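Extracellular solute-binding protein family 1 (Pseudothermotoga lettingae, PDB 5CI5) binds alpha-D-tagatopyranose and probably serves as the extracellular sugar receptor of an ABC transporter. Local coordinates at residues I179-H191 and V238-Y250. Residues are numbered along the deposited sequence; the frame is centred on the assembly and turned at random.
Sequences IYGYGVSGTKTEH and VSPNAIQYHEDDY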
loop_
_atom_site.group_PDB
_atom_site.type_symbol
_atom_site.label_atom_id
_atom_site.label_comp_id
_atom_site.label_asym_id
_atom_site.label_seq_id
_atom_site.Cartn_x
_atom_site.Cartn_y
_atom_site.Cartn_z
ATOM N N ILE A 179 22.316 13.213 1.948
ATOM C CA ILE A 179 22.302 11.765 1.688
ATOM C C ILE A 179 21.788 11.044 2.932
ATOM O O ILE A 179 22.295 11.261 4.011
ATOM C CB ILE A 179 23.707 11.230 1.324
ATOM C CG1 ILE A 179 24.214 11.894 0.031
ATOM C CG2 ILE A 179 23.724 9.703 1.206
ATOM C CD1 ILE A 179 23.293 11.762 -1.164
ATOM N N TYR A 180 20.805 10.163 2.761
ATOM C CA TYR A 180 20.126 9.538 3.895
ATOM C C TYR A 180 20.065 8.034 3.752
ATOM O O TYR A 180 19.823 7.511 2.667
ATOM C CB TYR A 180 18.722 10.093 4.022
ATOM C CG TYR A 180 18.727 11.590 4.254
ATOM C CD1 TYR A 180 18.822 12.109 5.526
ATOM C CD2 TYR A 180 18.665 12.482 3.168
ATOM C CE1 TYR A 180 18.840 13.489 5.719
ATOM C CE2 TYR A 180 18.678 13.837 3.362
ATOM C CZ TYR A 180 18.772 14.330 4.623
ATOM O OH TYR A 180 18.783 15.691 4.770
ATOM N N GLY A 181 20.287 7.342 4.862
ATOM C CA GLY A 181 20.263 5.894 4.862
ATOM C C GLY A 181 18.882 5.233 4.844
ATOM O O GLY A 181 18.728 4.183 4.226
ATOM N N TYR A 182 17.896 5.823 5.514
ATOM C CA TYR A 182 16.586 5.137 5.701
ATOM C C TYR A 182 15.461 6.150 5.924
ATOM O O TYR A 182 15.462 6.915 6.895
ATOM C CB TYR A 182 16.654 4.126 6.885
ATOM C CG TYR A 182 15.358 3.354 7.053
ATOM C CD1 TYR A 182 15.155 2.157 6.378
ATOM C CD2 TYR A 182 14.330 3.829 7.860
ATOM C CE1 TYR A 182 13.962 1.453 6.501
ATOM C CE2 TYR A 182 13.141 3.130 7.994
ATOM C CZ TYR A 182 12.956 1.945 7.289
ATOM O OH TYR A 182 11.796 1.217 7.395
ATOM N N GLY A 183 14.503 6.143 5.012
ATOM C CA GLY A 183 13.406 7.092 5.047
ATOM C C GLY A 183 12.274 6.602 5.933
ATOM O O GLY A 183 11.728 5.522 5.692
ATOM N N VAL A 184 11.916 7.418 6.932
ATOM C CA VAL A 184 10.828 7.147 7.881
ATOM C C VAL A 184 9.591 7.973 7.512
ATOM O O VAL A 184 9.692 9.187 7.403
ATOM C CB VAL A 184 11.252 7.499 9.330
ATOM C CG1 VAL A 184 10.110 7.324 10.312
ATOM C CG2 VAL A 184 12.477 6.673 9.762
ATOM N N SER A 185 8.443 7.330 7.286
ATOM C CA SER A 185 7.217 8.087 6.967
ATOM C C SER A 185 6.600 8.603 8.255
ATOM O O SER A 185 6.250 7.827 9.146
ATOM C CB SER A 185 6.201 7.236 6.191
ATOM O OG SER A 185 6.752 6.774 4.968
ATOM N N GLY A 186 6.444 9.924 8.330
ATOM C CA GLY A 186 5.814 10.554 9.478
ATOM C C GLY A 186 4.783 11.611 9.148
ATOM O O GLY A 186 4.476 12.471 9.971
ATOM N N THR A 187 4.250 11.543 7.936
ATOM C CA THR A 187 3.178 12.411 7.455
ATOM C C THR A 187 1.807 11.957 7.978
ATOM O O THR A 187 1.648 10.828 8.457
ATOM C CB THR A 187 3.171 12.392 5.910
ATOM O OG1 THR A 187 3.260 11.021 5.467
ATOM C CG2 THR A 187 4.368 13.157 5.347
ATOM N N LYS A 188 0.805 12.830 7.865
ATOM C CA LYS A 188 -0.565 12.428 8.187
ATOM C C LYS A 188 -1.207 11.707 6.995
ATOM O O LYS A 188 -2.201 12.151 6.401
ATOM C CB LYS A 188 -1.395 13.634 8.607
ATOM C CG LYS A 188 -0.977 14.242 9.952
ATOM C CD LYS A 188 -1.117 13.237 11.122
ATOM C CE LYS A 188 -2.532 12.703 11.311
ATOM N NZ LYS A 188 -3.482 13.748 11.782
ATOM N N THR A 189 -0.598 10.578 6.657
ATOM C CA THR A 189 -1.019 9.736 5.550
ATOM C C THR A 189 -0.880 8.267 5.980
ATOM O O THR A 189 -0.205 7.941 6.974
ATOM C CB THR A 189 -0.181 9.964 4.280
ATOM O OG1 THR A 189 1.164 9.550 4.557
ATOM C CG2 THR A 189 -0.207 11.422 3.789
ATOM N N GLU A 190 -1.528 7.381 5.221
ATOM C CA GLU A 190 -1.543 5.965 5.521
ATOM C C GLU A 190 -0.137 5.381 5.580
ATOM O O GLU A 190 0.063 4.406 6.276
ATOM C CB GLU A 190 -2.375 5.232 4.465
ATOM C CG GLU A 190 -2.555 3.756 4.687
ATOM C CD GLU A 190 -3.426 3.392 5.862
ATOM O OE1 GLU A 190 -4.033 4.289 6.481
ATOM O OE2 GLU A 190 -3.491 2.197 6.172
ATOM N N HIS A 191 0.815 5.956 4.837
ATOM C CA HIS A 191 2.187 5.436 4.833
ATOM C C HIS A 191 2.737 5.355 6.264
ATOM O O HIS A 191 3.506 4.456 6.616
ATOM C CB HIS A 191 3.167 6.301 4.018
ATOM C CG HIS A 191 2.676 6.753 2.678
ATOM N ND1 HIS A 191 1.867 7.858 2.519
ATOM C CD2 HIS A 191 2.958 6.312 1.428
ATOM C CE1 HIS A 191 1.646 8.056 1.231
ATOM N NE2 HIS A 191 2.291 7.125 0.546
ATOM N N VAL A 238 18.823 9.384 10.398
ATOM C CA VAL A 238 19.165 8.735 9.130
ATOM C C VAL A 238 18.122 8.950 8.025
ATOM O O VAL A 238 18.258 8.429 6.919
ATOM C CB VAL A 238 19.386 7.222 9.312
ATOM C CG1 VAL A 238 20.616 6.990 10.182
ATOM C CG2 VAL A 238 18.156 6.536 9.881
ATOM N N SER A 239 17.116 9.751 8.339
ATOM C CA SER A 239 15.988 10.038 7.460
ATOM C C SER A 239 15.893 11.516 7.103
ATOM O O SER A 239 16.213 12.396 7.920
ATOM C CB SER A 239 14.688 9.625 8.160
ATOM O OG SER A 239 13.555 9.773 7.313
ATOM N N PRO A 240 15.401 11.807 5.901
ATOM C CA PRO A 240 14.907 13.165 5.672
ATOM C C PRO A 240 13.775 13.466 6.660
ATOM O O PRO A 240 13.237 12.556 7.303
ATOM C CB PRO A 240 14.399 13.120 4.226
ATOM C CG PRO A 240 15.085 11.954 3.620
ATOM C CD PRO A 240 15.196 10.957 4.729
ATOM N N ASN A 241 13.385 14.730 6.751
ATOM C CA ASN A 241 12.384 15.160 7.713
ATOM C C ASN A 241 11.096 14.345 7.648
ATOM O O ASN A 241 10.296 14.501 6.730
ATOM C CB ASN A 241 12.060 16.640 7.482
ATOM C CG ASN A 241 11.236 17.238 8.603
ATOM O OD1 ASN A 241 10.582 16.523 9.371
ATOM N ND2 ASN A 241 11.254 18.560 8.698
ATOM N N ALA A 242 10.921 13.460 8.625
ATOM C CA ALA A 242 9.857 12.471 8.576
ATOM C C ALA A 242 8.468 13.101 8.658
ATOM O O ALA A 242 7.495 12.544 8.166
ATOM C CB ALA A 242 10.031 11.451 9.697
ATOM N N ILE A 243 8.369 14.266 9.290
ATOM C CA ILE A 243 7.083 14.945 9.385
ATOM C C ILE A 243 6.598 15.381 7.998
ATOM O O ILE A 243 5.381 15.458 7.772
ATOM C CB ILE A 243 7.173 16.164 10.353
ATOM C CG1 ILE A 243 7.152 15.683 11.798
ATOM C CG2 ILE A 243 6.034 17.164 10.106
ATOM C CD1 ILE A 243 5.839 15.009 12.218
ATOM N N GLN A 244 7.528 15.641 7.076
ATOM C CA GLN A 244 7.206 16.150 5.745
ATOM C C GLN A 244 7.123 15.104 4.647
ATOM O O GLN A 244 6.523 15.361 3.600
ATOM C CB GLN A 244 8.253 17.165 5.275
ATOM C CG GLN A 244 8.403 18.393 6.111
ATOM C CD GLN A 244 9.516 19.272 5.565
ATOM O OE1 GLN A 244 10.685 18.900 5.607
ATOM N NE2 GLN A 244 9.153 20.421 5.017
ATOM N N TYR A 245 7.771 13.963 4.853
ATOM C CA TYR A 245 7.985 13.001 3.764
ATOM C C TYR A 245 7.529 11.600 4.097
ATOM O O TYR A 245 7.530 11.186 5.256
ATOM C CB TYR A 245 9.471 12.959 3.382
ATOM C CG TYR A 245 10.004 14.309 2.922
ATOM C CD1 TYR A 245 9.476 14.934 1.804
ATOM C CD2 TYR A 245 11.033 14.921 3.595
ATOM C CE1 TYR A 245 9.961 16.152 1.371
ATOM C CE2 TYR A 245 11.528 16.135 3.183
ATOM C CZ TYR A 245 10.981 16.758 2.067
ATOM O OH TYR A 245 11.465 17.987 1.612
ATOM N N HIS A 246 7.201 10.850 3.051
ATOM C CA HIS A 246 6.806 9.457 3.199
ATOM C C HIS A 246 7.392 8.615 2.063
ATOM O O HIS A 246 8.107 9.132 1.186
ATOM C CB HIS A 246 5.266 9.315 3.261
ATOM C CG HIS A 246 4.546 9.937 2.107
ATOM N ND1 HIS A 246 4.765 9.562 0.803
ATOM C CD2 HIS A 246 3.561 10.868 2.079
ATOM C CE1 HIS A 246 3.962 10.257 0.011
ATOM N NE2 HIS A 246 3.232 11.064 0.758
ATOM N N GLU A 247 7.051 7.325 2.093
ATOM C CA GLU A 247 7.495 6.338 1.105
ATOM C C GLU A 247 7.622 6.835 -0.330
ATOM O O GLU A 247 8.586 6.487 -1.008
ATOM C CB GLU A 247 6.529 5.160 1.032
ATOM C CG GLU A 247 6.394 4.306 2.237
ATOM C CD GLU A 247 5.352 3.218 2.023
ATOM O OE1 GLU A 247 4.722 3.197 0.943
ATOM O OE2 GLU A 247 5.157 2.396 2.931
ATOM N N ASP A 248 6.618 7.562 -0.830
ATOM C CA ASP A 248 6.613 7.895 -2.247
ATOM C C ASP A 248 7.667 8.969 -2.525
ATOM O O ASP A 248 8.385 8.891 -3.525
ATOM C CB ASP A 248 5.236 8.346 -2.700
ATOM C CG ASP A 248 4.182 7.269 -2.513
ATOM O OD1 ASP A 248 4.479 6.108 -2.870
ATOM O OD2 ASP A 248 3.047 7.572 -2.064
ATOM N N ASP A 249 7.783 9.938 -1.617
ATOM C CA ASP A 249 8.854 10.922 -1.666
ATOM C C ASP A 249 10.223 10.228 -1.613
ATOM O O ASP A 249 11.135 10.532 -2.397
ATOM C CB ASP A 249 8.714 11.908 -0.509
ATOM C CG ASP A 249 7.362 12.563 -0.469
ATOM O OD1 ASP A 249 6.929 13.047 -1.531
ATOM O OD2 ASP A 249 6.721 12.574 0.610
ATOM N N TYR A 250 10.350 9.260 -0.714
ATOM C CA TYR A 250 11.628 8.558 -0.554
ATOM C C TYR A 250 11.985 7.761 -1.808
ATOM O O TYR A 250 13.170 7.650 -2.138
ATOM C CB TYR A 250 11.599 7.662 0.682
ATOM C CG TYR A 250 11.403 8.436 1.974
ATOM C CD1 TYR A 250 12.027 9.662 2.171
ATOM C CD2 TYR A 250 10.571 7.956 2.997
ATOM C CE1 TYR A 250 11.853 10.366 3.346
ATOM C CE2 TYR A 250 10.381 8.662 4.159
ATOM C CZ TYR A 250 11.027 9.872 4.334
ATOM O OH TYR A 250 10.889 10.594 5.483
HETATM O O HOH W 1 5.671 2.987 5.481
#
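H191 and H246 lie face to face, ring centroids 3.6 Å apart and planes at 9°, at the tightly packed end of this contact. Both rings are pinned at their rims. H191 NE2 donates to D248 OD2 (2.8 Å), which it meets from above the carboxylate plane, and H191 ND1 shares a hydrogen bond with T189 OG1, itself linked to T187 OG1. With chi1 at 55°, the H246 ring swings between its own backbone N and carbonyl, where ND1 accepts from D248 N exactly in the ring plane, making H246 the N-cap of helix 247-255; D249 OD2 covers the face turned from H191 and takes the H246 N-H, completing a capping box, while H246 NE2 is bonded to D63. S185 OG adds a second grip on the start of that helix, accepting from E247 N at 2.9 Å.

Farther along, the Y250 ring lies flat against G183, whose CA sits 3.6 Å from its centroid, and Y250 OH donates to V184 O (2.7 Å). S239 OG accepts from V184 N in a nearly straight bond (173°) and donates in turn to P240 O; G186 N bonds weakly to A242 O and Y245 O.

Y180, under P240 CG, and T187 are partly exposed yet snug; the loose outer side is Q244 and Y245, whose CB atoms point away. Near the sugar cleft, a water bridges H191 O and E247 OE2, while E247 OE1 salt-bridges R139 of the pocket. The arrangement thus ties together the starts of helices 190-202 and 247-255 in one lobe of a periplasmic-binding-protein fold, beside the tagatose pocket that E190 helps form.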